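Local coordinates for choline kinase (Cryptosporidium parvum, PDB 3MES), which probably transfers a phosphate group from ATP to choline, and perhaps also to ethanolamine, in a magnesium-dependent reaction, at residues B[159-163]-B[304-308]; B[195-199]-B[244-248]; B[125-129]-B[187-192]; B[71-76]-B[87-93]. One frame throughout, in Å; residues are numbered along the deposited sequence.

Contact 1 (B[159-163]-B[304-308]); sequences TKQLQ and EYIYD. With MG (magnesium ion), chain M; DME (decamethonium ion), chain K.
Tyr305 is held by Leu162 over one face and at its hydroxyl, and by Gln163 at its edge. From CB the ring runs out beneath Leu162, whose CB lies 3.6 Å from the centroid, a CH-pi contact; CD2 and CE2 pass near Leu162 CD1. At the rim, Tyr305 CD1 meets Gln163 NE2 at 3.6 Å, the amide plane turned 84° from the ring; a bend at chi2 (-77°) brings the Gln163 amide there. At the tip, OH gives a weak hydrogen bond to Leu162 O (2.6 Å). Gln163 NE2 bonds to Asp323 O. In this protein-kinase-like fold, the contact ties the loop before helix 165-179 to a metal-binding turn of the C-terminal lobe. Glu304 O, Glu304 OE1 and Tyr307 O bind a magnesium ion with Glu271 OE2; Glu304 OE1 is also hydrogen-bonded to Tyr309 OH. The other carboxylate oxygen, Glu304 OE2, sits 3.3 Å from methyl C18 of decamethonium, whose cation it would attract. Thr159 meets the same turn with both branches: its methyl CG2 lies 3.4 Å from Tyr305 O, while OG1 donates to Asp308 OD1 (2.9 Å) from 56° out of the carboxylate plane. A water donates to Thr159 O and Tyr305 O, bridging the backbones.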
loop_
_atom_site.group_PDB
_atom_site.type_symbol
_atom_site.label_atom_id
_atom_site.label_comp_id
_atom_site.label_asym_id
_atom_site.label_seq_id
_atom_site.Cartn_x
_atom_site.Cartn_y
_atom_site.Cartn_z
ATOM N N THR B 159 2.766 17.801 1.181
ATOM C CA THR B 159 3.059 17.851 2.607
ATOM C C THR B 159 1.823 17.528 3.446
ATOM O O THR B 159 1.923 16.877 4.485
ATOM C CB THR B 159 3.622 19.220 3.020
ATOM O OG1 THR B 159 4.704 19.573 2.148
ATOM C CG2 THR B 159 4.125 19.178 4.460
ATOM N N LYS B 160 0.659 17.980 2.991
ATOM C CA LYS B 160 -0.582 17.747 3.726
ATOM C C LYS B 160 -1.021 16.291 3.644
ATOM O O LYS B 160 -1.514 15.725 4.622
ATOM C CB LYS B 160 -1.691 18.671 3.219
ATOM C CG LYS B 160 -1.458 20.130 3.571
ATOM C CD LYS B 160 -2.380 21.065 2.807
ATOM C CE LYS B 160 -2.074 22.520 3.157
ATOM N NZ LYS B 160 -2.846 23.484 2.325
ATOM N N GLN B 161 -0.830 15.683 2.479
ATOM C CA GLN B 161 -1.251 14.304 2.266
ATOM C C GLN B 161 -0.592 13.341 3.244
ATOM O O GLN B 161 -1.113 12.258 3.506
ATOM C CB GLN B 161 -0.964 13.870 0.830
ATOM C CG GLN B 161 -1.907 14.465 -0.198
ATOM C CD GLN B 161 -1.644 13.923 -1.585
ATOM O OE1 GLN B 161 -0.521 13.983 -2.082
ATOM N NE2 GLN B 161 -2.679 13.379 -2.215
ATOM N N LEU B 162 0.557 13.735 3.782
ATOM C CA LEU B 162 1.242 12.913 4.769
ATOM C C LEU B 162 0.364 12.686 5.996
ATOM O O LEU B 162 0.474 11.657 6.664
ATOM C CB LEU B 162 2.573 13.547 5.179
ATOM C CG LEU B 162 3.593 13.774 4.057
ATOM C CD1 LEU B 162 4.992 13.954 4.636
ATOM C CD2 LEU B 162 3.569 12.622 3.065
ATOM N N GLN B 163 -0.511 13.647 6.283
ATOM C CA GLN B 163 -1.382 13.565 7.456
ATOM C C GLN B 163 -2.440 12.481 7.285
ATOM O O GLN B 163 -3.004 11.994 8.264
ATOM C CB GLN B 163 -2.060 14.913 7.731
ATOM C CG GLN B 163 -1.107 16.064 8.035
ATOM C CD GLN B 163 -0.556 16.025 9.453
ATOM O OE1 GLN B 163 -0.936 15.178 10.260
ATOM N NE2 GLN B 163 0.346 16.951 9.761
ATOM N N GLU B 304 9.346 15.766 8.052
ATOM C CA GLU B 304 8.969 16.372 6.779
ATOM C C GLU B 304 7.502 16.782 6.779
ATOM O O GLU B 304 7.051 17.514 5.898
ATOM C CB GLU B 304 9.264 15.424 5.616
ATOM C CG GLU B 304 10.740 15.295 5.290
ATOM C CD GLU B 304 11.327 16.584 4.749
ATOM O OE1 GLU B 304 10.546 17.512 4.444
ATOM O OE2 GLU B 304 12.567 16.670 4.627
ATOM N N TYR B 305 6.759 16.307 7.770
ATOM C CA TYR B 305 5.379 16.735 7.945
ATOM C C TYR B 305 5.336 18.249 8.117
ATOM O O TYR B 305 4.328 18.890 7.819
ATOM C CB TYR B 305 4.750 16.050 9.163
ATOM C CG TYR B 305 4.174 14.682 8.870
ATOM C CD1 TYR B 305 2.803 14.463 8.908
ATOM C CD2 TYR B 305 4.999 13.614 8.550
ATOM C CE1 TYR B 305 2.271 13.217 8.640
ATOM C CE2 TYR B 305 4.476 12.364 8.280
ATOM C CZ TYR B 305 3.114 12.171 8.327
ATOM O OH TYR B 305 2.591 10.927 8.055
ATOM N N ILE B 306 6.447 18.809 8.582
ATOM C CA ILE B 306 6.525 20.225 8.928
ATOM C C ILE B 306 6.944 21.118 7.761
ATOM O O ILE B 306 6.616 22.304 7.734
ATOM C CB ILE B 306 7.517 20.452 10.085
ATOM C CG1 ILE B 306 7.069 19.683 11.333
ATOM C CG2 ILE B 306 7.665 21.938 10.377
ATOM C CD1 ILE B 306 8.144 19.570 12.406
ATOM N N TYR B 307 7.665 20.552 6.798
ATOM C CA TYR B 307 8.267 21.366 5.744
ATOM C C TYR B 307 7.643 21.166 4.367
ATOM O O TYR B 307 7.640 20.066 3.817
ATOM C CB TYR B 307 9.782 21.151 5.713
ATOM C CG TYR B 307 10.380 21.258 7.093
ATOM C CD1 TYR B 307 10.530 22.494 7.710
ATOM C CD2 TYR B 307 10.754 20.124 7.800
ATOM C CE1 TYR B 307 11.058 22.596 8.983
ATOM C CE2 TYR B 307 11.281 20.220 9.074
ATOM C CZ TYR B 307 11.429 21.457 9.661
ATOM O OH TYR B 307 11.954 21.557 10.929
ATOM N N ASP B 308 7.110 22.255 3.827
ATOM C CA ASP B 308 6.500 22.260 2.507
ATOM C C ASP B 308 7.412 23.022 1.556
ATOM O O ASP B 308 7.600 24.226 1.704
ATOM C CB ASP B 308 5.129 22.932 2.575
ATOM C CG ASP B 308 4.321 22.755 1.305
ATOM O OD1 ASP B 308 4.696 21.912 0.462
ATOM O OD2 ASP B 308 3.304 23.460 1.153
HETATM MG MG MG M . 8.183 17.872 3.882
HETATM N N1 DME K . 10.231 21.865 -6.069
HETATM C C2 DME K . 11.488 22.630 -6.135
HETATM C C3 DME K . 12.577 21.909 -5.334
HETATM C C4 DME K . 13.762 22.841 -5.054
HETATM C C5 DME K . 14.886 22.113 -4.309
HETATM C C6 DME K . 14.477 21.773 -2.870
HETATM C C7 DME K . 15.345 22.518 -1.851
HETATM C C8 DME K . 16.090 21.541 -0.938
HETATM C C9 DME K . 15.315 21.271 0.353
HETATM C C10 DME K . 15.387 19.789 0.732
HETATM C C11 DME K . 15.411 19.613 2.251
HETATM N N12 DME K . 15.571 18.189 2.591
HETATM C C13 DME K . 9.088 22.791 -6.005
HETATM C C14 DME K . 10.114 21.025 -7.272
HETATM C C15 DME K . 10.235 21.015 -4.868
HETATM C C16 DME K . 14.489 17.401 1.985
HETATM C C17 DME K . 16.865 17.713 2.081
HETATM C C18 DME K . 15.517 18.036 4.055
HETATM O O HOH W 1 1.936 17.396 7.175
#

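Contact 2 (B[195-199]-B[244-248]); sequences EPILF and KFSME
Phe245 reaches into the angle between Pro196 and Phe199, its ring overlapping the proline at one end and the second phenylalanine at the other. The contact belongs to the C-terminal, largely helical lobe of a protein-kinase-like fold and joins the chain entering helix 198-214 to the chain entering helix 247-254. With CG anti to the backbone N (chi1 168°), the Phe245 ring extends from its loop straight at Pro196, with Pro196 pointing back at it. The far end of the ring does the touching: CE1 meets Pro196 CG at 3.2 Å, tight for two carbons, while CZ lies 3.7 Å from Pro196 CD.

Nearer the backbone, Phe199 CE2 approaches Phe245 CB at 3.9 Å. The two phenyl rings are inclined by 60° with centroids 5.9 Å apart. Phe199 is steadied from its own helix, since Leu198 CG rests over the centre of one ring face, and Glu236 and Ile239 of helix 235-239 also touch it. No hydrogen bond crosses between the two segments, so this junction depends on apolar contact. Its polar groups look to neighbours instead: Glu195 OE1 forms a salt bridge with Lys200 NZ, and Phe245 N donates to Glu236 OE1. The Met247 side chain bends back toward Glu195, but its modelled methyl position there is doubtful. One residue earlier, Ser246 holds the N-cap position of helix 247-254, its OG accepting a hydrogen bond from Arg249 N.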
loop_
_atom_site.group_PDB
_atom_site.type_symbol
_atom_site.label_atom_id
_atom_site.label_comp_id
_atom_site.label_asym_id
_atom_site.label_seq_id
_atom_site.Cartn_x
_atom_site.Cartn_y
_atom_site.Cartn_z
ATOM N N GLU B 195 28.123 0.147 9.562
ATOM C CA GLU B 195 27.929 1.097 10.656
ATOM C C GLU B 195 26.951 2.199 10.269
ATOM O O GLU B 195 26.916 2.626 9.116
ATOM C CB GLU B 195 29.263 1.716 11.083
ATOM C CG GLU B 195 30.231 0.732 11.720
ATOM C CD GLU B 195 31.448 1.415 12.323
ATOM O OE1 GLU B 195 31.735 2.574 11.949
ATOM O OE2 GLU B 195 32.116 0.790 13.172
ATOM N N PRO B 196 26.157 2.672 11.243
ATOM C CA PRO B 196 25.213 3.755 11.004
ATOM C C PRO B 196 25.949 5.004 10.531
ATOM O O PRO B 196 27.111 5.207 10.876
ATOM C CB PRO B 196 24.588 3.991 12.382
ATOM C CG PRO B 196 25.568 3.430 13.355
ATOM C CD PRO B 196 26.190 2.264 12.657
ATOM N N ILE B 197 25.271 5.836 9.750
ATOM C CA ILE B 197 25.915 6.988 9.136
ATOM C C ILE B 197 25.586 8.298 9.849
ATOM O O ILE B 197 26.210 9.326 9.590
ATOM C CB ILE B 197 25.509 7.108 7.656
ATOM C CG1 ILE B 197 26.458 8.047 6.910
ATOM C CG2 ILE B 197 24.057 7.563 7.539
ATOM C CD1 ILE B 197 26.260 8.044 5.416
ATOM N N LEU B 198 24.614 8.250 10.756
ATOM C CA LEU B 198 24.053 9.467 11.336
ATOM C C LEU B 198 25.093 10.424 11.918
ATOM O O LEU B 198 25.012 11.634 11.708
ATOM C CB LEU B 198 22.974 9.141 12.376
ATOM C CG LEU B 198 23.381 8.509 13.707
ATOM C CD1 LEU B 198 22.220 8.577 14.683
ATOM C CD2 LEU B 198 23.848 7.074 13.518
ATOM N N PHE B 199 26.068 9.884 12.643
ATOM C CA PHE B 199 27.099 10.716 13.257
ATOM C C PHE B 199 28.178 11.134 12.263
ATOM O O PHE B 199 28.504 12.315 12.154
ATOM C CB PHE B 199 27.715 10.012 14.462
ATOM C CG PHE B 199 26.716 9.657 15.524
ATOM C CD1 PHE B 199 26.004 10.648 16.178
ATOM C CD2 PHE B 199 26.486 8.336 15.868
ATOM C CE1 PHE B 199 25.082 10.329 17.156
ATOM C CE2 PHE B 199 25.567 8.011 16.848
ATOM C CZ PHE B 199 24.863 9.008 17.491
ATOM N N LYS B 244 28.904 7.235 24.518
ATOM C CA LYS B 244 29.322 7.551 23.159
ATOM C C LYS B 244 29.028 6.359 22.257
ATOM O O LYS B 244 28.775 5.255 22.740
ATOM C CB LYS B 244 30.807 7.918 23.109
ATOM C CG LYS B 244 31.181 9.065 24.036
ATOM C CD LYS B 244 32.344 9.872 23.484
ATOM C CE LYS B 244 31.956 10.568 22.190
ATOM N NZ LYS B 244 30.743 11.422 22.359
ATOM N N PHE B 245 29.056 6.579 20.948
ATOM C CA PHE B 245 28.706 5.513 20.018
ATOM C C PHE B 245 29.763 4.428 19.892
ATOM O O PHE B 245 30.949 4.709 19.718
ATOM C CB PHE B 245 28.394 6.056 18.624
ATOM C CG PHE B 245 28.312 4.981 17.577
ATOM C CD1 PHE B 245 27.088 4.460 17.191
ATOM C CD2 PHE B 245 29.464 4.468 17.004
ATOM C CE1 PHE B 245 27.013 3.462 16.237
ATOM C CE2 PHE B 245 29.397 3.468 16.050
ATOM C CZ PHE B 245 28.171 2.965 15.665
ATOM N N SER B 246 29.309 3.184 19.978
ATOM C CA SER B 246 30.117 2.027 19.633
ATOM C C SER B 246 29.173 1.008 19.012
ATOM O O SER B 246 27.960 1.090 19.201
ATOM C CB SER B 246 30.798 1.445 20.872
ATOM O OG SER B 246 29.846 0.946 21.793
ATOM N N MET B 247 29.718 0.059 18.261
ATOM C CA MET B 247 28.892 -0.994 17.688
ATOM C C MET B 247 28.367 -1.849 18.829
ATOM O O MET B 247 27.361 -2.545 18.697
ATOM C CB MET B 247 29.699 -1.849 16.716
ATOM C CG MET B 247 28.871 -2.416 15.578
ATOM S SD MET B 247 28.034 -1.105 14.659
ATOM C CE MET B 247 29.390 0.036 14.408
ATOM N N GLU B 248 29.069 -1.778 19.953
ATOM C CA GLU B 248 28.692 -2.479 21.169
ATOM C C GLU B 248 27.444 -1.829 21.755
ATOM O O GLU B 248 26.415 -2.478 21.933
ATOM C CB GLU B 248 29.847 -2.402 22.170
ATOM C CG GLU B 248 29.872 -3.500 23.219
ATOM C CD GLU B 248 31.215 -3.582 23.921
ATOM O OE1 GLU B 248 32.256 -3.541 23.226
ATOM O OE2 GLU B 248 31.235 -3.687 25.166
#

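Contact 3 (B[125-129]-B[187-192]); sequences DVFRY and DFPSRF
Asp125 and Tyr129, one helical turn apart, both hold CG anti to the backbone N (chi1 -174° and 175°), which sends both the carboxylate and the phenol toward residues 187-192, at separate points. Arg191 answers with an extended chain from CG to NE and grips the Asp125 carboxylate side-on. Its NH2 donates to Asp125 OD1 at 2.8 Å, nearly in the guanidinium plane, and its NE to Asp125 OD2 at 2.9 Å, more tilted; each oxygen uses its syn lone pair. Helix 120-132 follows the third strand of the N-terminal lobe sheet and precedes the fourth, the place of helix C in the protein-kinase-like fold. Its partner here includes a type I beta turn, Pro189 to Phe192, in the loop leading to helix 198-214. Pro189 CD stands over the centre of the Tyr129 ring, 3.3 Å from the centroid, a close CH-pi contact. Beyond it, Tyr129 OH donates to Asp187 OD1 at 2.7 Å, arriving from above a carboxylate turned 83° from the ring; the same OD1 is salt-bridged to Arg185. Between these polar ends, Val126 CG2 covers one face of Phe192, 4.0 Å from its centroid and toward the rim; Phe264 of strand 262-265 also touches Val126.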
loop_
_atom_site.group_PDB
_atom_site.type_symbol
_atom_site.label_atom_id
_atom_site.label_comp_id
_atom_site.label_asym_id
_atom_site.label_seq_id
_atom_site.Cartn_x
_atom_site.Cartn_y
_atom_site.Cartn_z
ATOM N N ASP B 125 27.137 2.933 -6.681
ATOM C CA ASP B 125 27.224 1.529 -6.316
ATOM C C ASP B 125 25.961 1.079 -5.593
ATOM O O ASP B 125 25.423 0.008 -5.871
ATOM C CB ASP B 125 28.450 1.293 -5.433
ATOM C CG ASP B 125 28.685 -0.172 -5.143
ATOM O OD1 ASP B 125 28.286 -1.014 -5.976
ATOM O OD2 ASP B 125 29.270 -0.480 -4.082
ATOM N N VAL B 126 25.492 1.907 -4.663
ATOM C CA VAL B 126 24.297 1.597 -3.886
ATOM C C VAL B 126 23.042 1.617 -4.755
ATOM O O VAL B 126 22.189 0.736 -4.651
ATOM C CB VAL B 126 24.115 2.581 -2.713
ATOM C CG1 VAL B 126 22.724 2.438 -2.114
ATOM C CG2 VAL B 126 25.186 2.359 -1.659
ATOM N N PHE B 127 22.931 2.627 -5.611
ATOM C CA PHE B 127 21.771 2.748 -6.485
ATOM C C PHE B 127 21.610 1.540 -7.407
ATOM O O PHE B 127 20.502 1.034 -7.588
ATOM C CB PHE B 127 21.839 4.033 -7.312
ATOM C CG PHE B 127 20.624 4.267 -8.165
ATOM C CD1 PHE B 127 19.466 4.792 -7.614
ATOM C CD2 PHE B 127 20.636 3.955 -9.517
ATOM C CE1 PHE B 127 18.342 5.007 -8.396
ATOM C CE2 PHE B 127 19.516 4.169 -10.305
ATOM C CZ PHE B 127 18.367 4.695 -9.743
ATOM N N ARG B 128 22.714 1.079 -7.988
ATOM C CA ARG B 128 22.661 -0.058 -8.908
ATOM C C ARG B 128 22.120 -1.312 -8.229
ATOM O O ARG B 128 21.391 -2.091 -8.841
ATOM C CB ARG B 128 24.033 -0.329 -9.532
ATOM C CG ARG B 128 24.374 0.606 -10.684
ATOM C CD ARG B 128 25.545 0.082 -11.501
ATOM N NE ARG B 128 26.830 0.387 -10.883
ATOM C CZ ARG B 128 27.705 1.260 -11.372
ATOM N NH1 ARG B 128 28.852 1.472 -10.745
ATOM N NH2 ARG B 128 27.436 1.917 -12.493
ATOM N N TYR B 129 22.477 -1.503 -6.964
ATOM C CA TYR B 129 21.970 -2.633 -6.199
ATOM C C TYR B 129 20.466 -2.499 -5.983
ATOM O O TYR B 129 19.693 -3.396 -6.324
ATOM C CB TYR B 129 22.685 -2.740 -4.851
ATOM C CG TYR B 129 22.127 -3.824 -3.959
ATOM C CD1 TYR B 129 22.225 -5.163 -4.319
ATOM C CD2 TYR B 129 21.501 -3.512 -2.759
ATOM C CE1 TYR B 129 21.715 -6.158 -3.511
ATOM C CE2 TYR B 129 20.990 -4.501 -1.943
ATOM C CZ TYR B 129 21.099 -5.823 -2.324
ATOM O OH TYR B 129 20.592 -6.815 -1.515
ATOM N N ASP B 187 22.052 -11.558 -1.048
ATOM C CA ASP B 187 22.782 -10.822 -2.078
ATOM C C ASP B 187 23.150 -9.408 -1.643
ATOM O O ASP B 187 23.628 -8.611 -2.451
ATOM C CB ASP B 187 21.966 -10.763 -3.369
ATOM C CG ASP B 187 20.651 -10.038 -3.189
ATOM O OD1 ASP B 187 20.446 -9.446 -2.107
ATOM O OD2 ASP B 187 19.824 -10.058 -4.125
ATOM N N PHE B 188 22.927 -9.091 -0.373
ATOM C CA PHE B 188 23.254 -7.761 0.122
ATOM C C PHE B 188 24.764 -7.533 0.096
ATOM O O PHE B 188 25.519 -8.271 0.724
ATOM C CB PHE B 188 22.696 -7.541 1.531
ATOM C CG PHE B 188 22.874 -6.136 2.035
ATOM C CD1 PHE B 188 22.090 -5.104 1.542
ATOM C CD2 PHE B 188 23.829 -5.843 2.996
ATOM C CE1 PHE B 188 22.251 -3.807 1.998
ATOM C CE2 PHE B 188 23.996 -4.549 3.459
ATOM C CZ PHE B 188 23.206 -3.529 2.959
ATOM N N PRO B 189 25.207 -6.507 -0.644
ATOM C CA PRO B 189 26.628 -6.208 -0.773
ATOM C C PRO B 189 27.318 -6.092 0.584
ATOM O O PRO B 189 26.909 -5.292 1.427
ATOM C CB PRO B 189 26.631 -4.860 -1.494
ATOM C CG PRO B 189 25.376 -4.873 -2.291
ATOM C CD PRO B 189 24.373 -5.581 -1.430
ATOM N N SER B 190 28.359 -6.892 0.782
ATOM C CA SER B 190 29.097 -6.898 2.036
ATOM C C SER B 190 29.966 -5.653 2.156
ATOM O O SER B 190 30.320 -5.233 3.259
ATOM C CB SER B 190 29.965 -8.154 2.131
ATOM O OG SER B 190 30.805 -8.111 3.270
ATOM N N ARG B 191 30.292 -5.063 1.009
ATOM C CA ARG B 191 31.200 -3.923 0.955
ATOM C C ARG B 191 30.560 -2.628 1.442
ATOM O O ARG B 191 31.253 -1.641 1.684
ATOM C CB ARG B 191 31.741 -3.743 -0.466
ATOM C CG ARG B 191 30.686 -3.376 -1.493
ATOM C CD ARG B 191 31.201 -3.603 -2.909
ATOM N NE ARG B 191 30.195 -3.275 -3.912
ATOM C CZ ARG B 191 29.193 -4.079 -4.252
ATOM N NH1 ARG B 191 29.060 -5.261 -3.666
ATOM N NH2 ARG B 191 28.321 -3.698 -5.175
ATOM N N PHE B 192 29.238 -2.625 1.579
ATOM C CA PHE B 192 28.546 -1.464 2.124
ATOM C C PHE B 192 28.779 -1.367 3.627
ATOM O O PHE B 192 28.661 -2.358 4.350
ATOM C CB PHE B 192 27.047 -1.521 1.826
ATOM C CG PHE B 192 26.713 -1.431 0.365
ATOM C CD1 PHE B 192 27.498 -0.685 -0.494
ATOM C CD2 PHE B 192 25.598 -2.074 -0.144
ATOM C CE1 PHE B 192 27.189 -0.597 -1.835
ATOM C CE2 PHE B 192 25.283 -1.986 -1.486
ATOM C CZ PHE B 192 26.079 -1.249 -2.331
#

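Contact 4 (B[71-76]-B[87-93]); sequences SYIEVK and FVVSIVN
Ile73, Val75, Val89 and Ile91 point to one side of two antiparallel strands, and their torsions decide which branches meet. Ile73 splits its work: CG2, anti to the backbone N, meets Val89 CG1 at 3.6 Å, whereas CG1 runs beside Ile91 and touches its CD1 at 3.7 Å. Ile91 reaches that neighbour because both its torsions lie near -60°, which curls CD1 back toward the other strand. Val75 is likewise divided, with CG1 directed at Phe87 CD1 (3.7 Å) and CG2 lying alongside Val89 CG2. Helix 51-61 covers this face through Ile55, and Trp65 adds to it against Val89 and Ile91.

The strands form the first hairpin of the five-stranded sheet of the N-terminal lobe in a protein-kinase-like fold, and the loop they enclose carries Leu82, Thr83 and Asn84 of the ADP site. Hydrogen-bonded pairs (Glu74 with Ser90, Lys76 with Val88, two bonds each) alternate with the non-hydrogen-bonded pairs Ile73-Ile91 and Val75-Val89, and Val92 N adds one bond to Tyr72 O at 2.9 Å.

On the opposite face, Glu74 places CG between its backbone N and carbonyl carbon (chi1 83°), where CG meets Val92 CG1 at 3.9 Å, the two side chains crossing at about a right angle. A water lies 2.9 Å from Glu74 OE2 and equally far from Ser90 OG. At the open end of the hairpin, away from the loop, Tyr72 and Asn93 run side by side; ring atom CD1 touches Asn93 CB at 3.5 Å, with ring and amide planes 48° apart.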
loop_
_atom_site.group_PDB
_atom_site.type_symbol
_atom_site.label_atom_id
_atom_site.label_comp_id
_atom_site.label_asym_id
_atom_site.label_seq_id
_atom_site.Cartn_x
_atom_site.Cartn_y
_atom_site.Cartn_z
ATOM N N SER B 71 10.765 11.513 -34.899
ATOM C CA SER B 71 9.664 12.472 -34.895
ATOM C C SER B 71 8.612 12.128 -33.842
ATOM O O SER B 71 7.785 12.968 -33.486
ATOM C CB SER B 71 9.016 12.561 -36.277
ATOM O OG SER B 71 8.111 11.494 -36.489
ATOM N N TYR B 72 8.646 10.894 -33.348
ATOM C CA TYR B 72 7.685 10.441 -32.345
ATOM C C TYR B 72 8.299 10.433 -30.950
ATOM O O TYR B 72 7.692 9.952 -29.993
ATOM C CB TYR B 72 7.154 9.050 -32.694
ATOM C CG TYR B 72 6.493 8.979 -34.049
ATOM C CD1 TYR B 72 5.240 9.539 -34.261
ATOM C CD2 TYR B 72 7.120 8.354 -35.119
ATOM C CE1 TYR B 72 4.631 9.480 -35.498
ATOM C CE2 TYR B 72 6.519 8.289 -36.361
ATOM C CZ TYR B 72 5.274 8.854 -36.545
ATOM O OH TYR B 72 4.668 8.795 -37.780
ATOM N N ILE B 73 9.509 10.968 -30.842
ATOM C CA ILE B 73 10.206 11.035 -29.567
ATOM C C ILE B 73 10.374 12.482 -29.121
ATOM O O ILE B 73 10.811 13.332 -29.897
ATOM C CB ILE B 73 11.594 10.381 -29.654
ATOM C CG1 ILE B 73 11.480 8.964 -30.221
ATOM C CG2 ILE B 73 12.264 10.370 -28.288
ATOM C CD1 ILE B 73 12.813 8.290 -30.460
ATOM N N GLU B 74 10.025 12.764 -27.870
ATOM C CA GLU B 74 10.206 14.106 -27.335
ATOM C C GLU B 74 11.122 14.104 -26.117
ATOM O O GLU B 74 10.881 13.388 -25.146
ATOM C CB GLU B 74 8.864 14.741 -26.969
ATOM C CG GLU B 74 8.345 14.330 -25.604
ATOM C CD GLU B 74 7.631 15.459 -24.890
ATOM O OE1 GLU B 74 7.605 16.584 -25.431
ATOM O OE2 GLU B 74 7.104 15.223 -23.782
ATOM N N VAL B 75 12.176 14.910 -26.180
ATOM C CA VAL B 75 13.068 15.104 -25.048
ATOM C C VAL B 75 12.720 16.410 -24.346
ATOM O O VAL B 75 12.755 17.478 -24.957
ATOM C CB VAL B 75 14.538 15.170 -25.490
ATOM C CG1 VAL B 75 15.423 15.606 -24.330
ATOM C CG2 VAL B 75 14.989 13.829 -26.044
ATOM N N LYS B 76 12.383 16.328 -23.064
ATOM C CA LYS B 76 12.042 17.527 -22.314
ATOM C C LYS B 76 12.800 17.561 -20.989
ATOM O O LYS B 76 12.582 16.726 -20.111
ATOM C CB LYS B 76 10.528 17.614 -22.096
ATOM C CG LYS B 76 10.084 17.534 -20.650
ATOM C CD LYS B 76 10.142 18.912 -19.996
ATOM C CE LYS B 76 9.706 18.857 -18.534
ATOM N NZ LYS B 76 8.236 18.663 -18.387
ATOM N N PHE B 87 16.239 14.466 -18.000
ATOM C CA PHE B 87 15.342 14.605 -19.136
ATOM C C PHE B 87 14.285 13.518 -19.091
ATOM O O PHE B 87 14.586 12.362 -18.800
ATOM C CB PHE B 87 16.114 14.499 -20.455
ATOM C CG PHE B 87 17.246 15.478 -20.582
ATOM C CD1 PHE B 87 17.045 16.719 -21.166
ATOM C CD2 PHE B 87 18.514 15.150 -20.135
ATOM C CE1 PHE B 87 18.088 17.621 -21.290
ATOM C CE2 PHE B 87 19.563 16.047 -20.257
ATOM C CZ PHE B 87 19.350 17.284 -20.835
ATOM N N VAL B 88 13.044 13.889 -19.376
ATOM C CA VAL B 88 12.002 12.901 -19.568
ATOM C C VAL B 88 11.843 12.666 -21.065
ATOM O O VAL B 88 11.466 13.573 -21.808
ATOM C CB VAL B 88 10.665 13.343 -18.962
ATOM C CG1 VAL B 88 9.671 12.197 -19.006
ATOM C CG2 VAL B 88 10.863 13.816 -17.531
ATOM N N VAL B 89 12.153 11.450 -21.501
ATOM C CA VAL B 89 12.070 11.103 -22.912
ATOM C C VAL B 89 10.860 10.215 -23.159
ATOM O O VAL B 89 10.827 9.064 -22.727
ATOM C CB VAL B 89 13.341 10.383 -23.391
ATOM C CG1 VAL B 89 13.281 10.146 -24.893
ATOM C CG2 VAL B 89 14.578 11.191 -23.022
ATOM N N SER B 90 9.868 10.754 -23.857
ATOM C CA SER B 90 8.618 10.040 -24.077
ATOM C C SER B 90 8.383 9.710 -25.546
ATOM O O SER B 90 8.932 10.354 -26.438
ATOM C CB SER B 90 7.439 10.862 -23.551
ATOM O OG SER B 90 7.651 11.263 -22.210
ATOM N N ILE B 91 7.564 8.691 -25.781
ATOM C CA ILE B 91 7.046 8.411 -27.110
ATOM C C ILE B 91 5.655 9.027 -27.191
ATOM O O ILE B 91 4.764 8.665 -26.423
ATOM C CB ILE B 91 6.954 6.899 -27.376
ATOM C CG1 ILE B 91 8.323 6.239 -27.192
ATOM C CG2 ILE B 91 6.415 6.635 -28.770
ATOM C CD1 ILE B 91 9.408 6.812 -28.079
ATOM N N VAL B 92 5.473 9.965 -28.115
ATOM C CA VAL B 92 4.235 10.738 -28.182
ATOM C C VAL B 92 3.165 10.108 -29.071
ATOM O O VAL B 92 2.031 10.587 -29.117
ATOM C CB VAL B 92 4.502 12.182 -28.653
ATOM C CG1 VAL B 92 5.232 12.965 -27.570
ATOM C CG2 VAL B 92 5.292 12.180 -29.954
ATOM N N ASN B 93 3.524 9.040 -29.778
ATOM C CA ASN B 93 2.566 8.328 -30.619
ATOM C C ASN B 93 2.006 7.095 -29.918
ATOM O O ASN B 93 2.753 6.193 -29.539
ATOM C CB ASN B 93 3.207 7.926 -31.949
ATOM C CG ASN B 93 2.272 7.106 -32.824
ATOM O OD1 ASN B 93 2.618 6.736 -33.947
ATOM N ND2 ASN B 93 1.082 6.820 -32.312
HETATM O O HOH W 2 9.159 13.746 -22.451
#

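The four contacts spread over both lobes and lie at different distances from the ligands. Contact 1 takes part directly, binding one of the magnesium ions and lying against one end of decamethonium. Contact 4 lies near the nucleotide in the N-terminal lobe: the Val88 side chain is about 6 Å from ADP; its centre is 33 Å from that of contact 1. Contact 3 is more remote, its Val126 side chain about 13 Å from ADP, and its nearest atoms come within about 12 Å of contact 4. Contact 2 lies away from the known sites, its centre 29 Å from that of contact 1. Along the chain, contact 2 is nested within the loop closed by contact 1, whereas contacts 1 and 3 interleave.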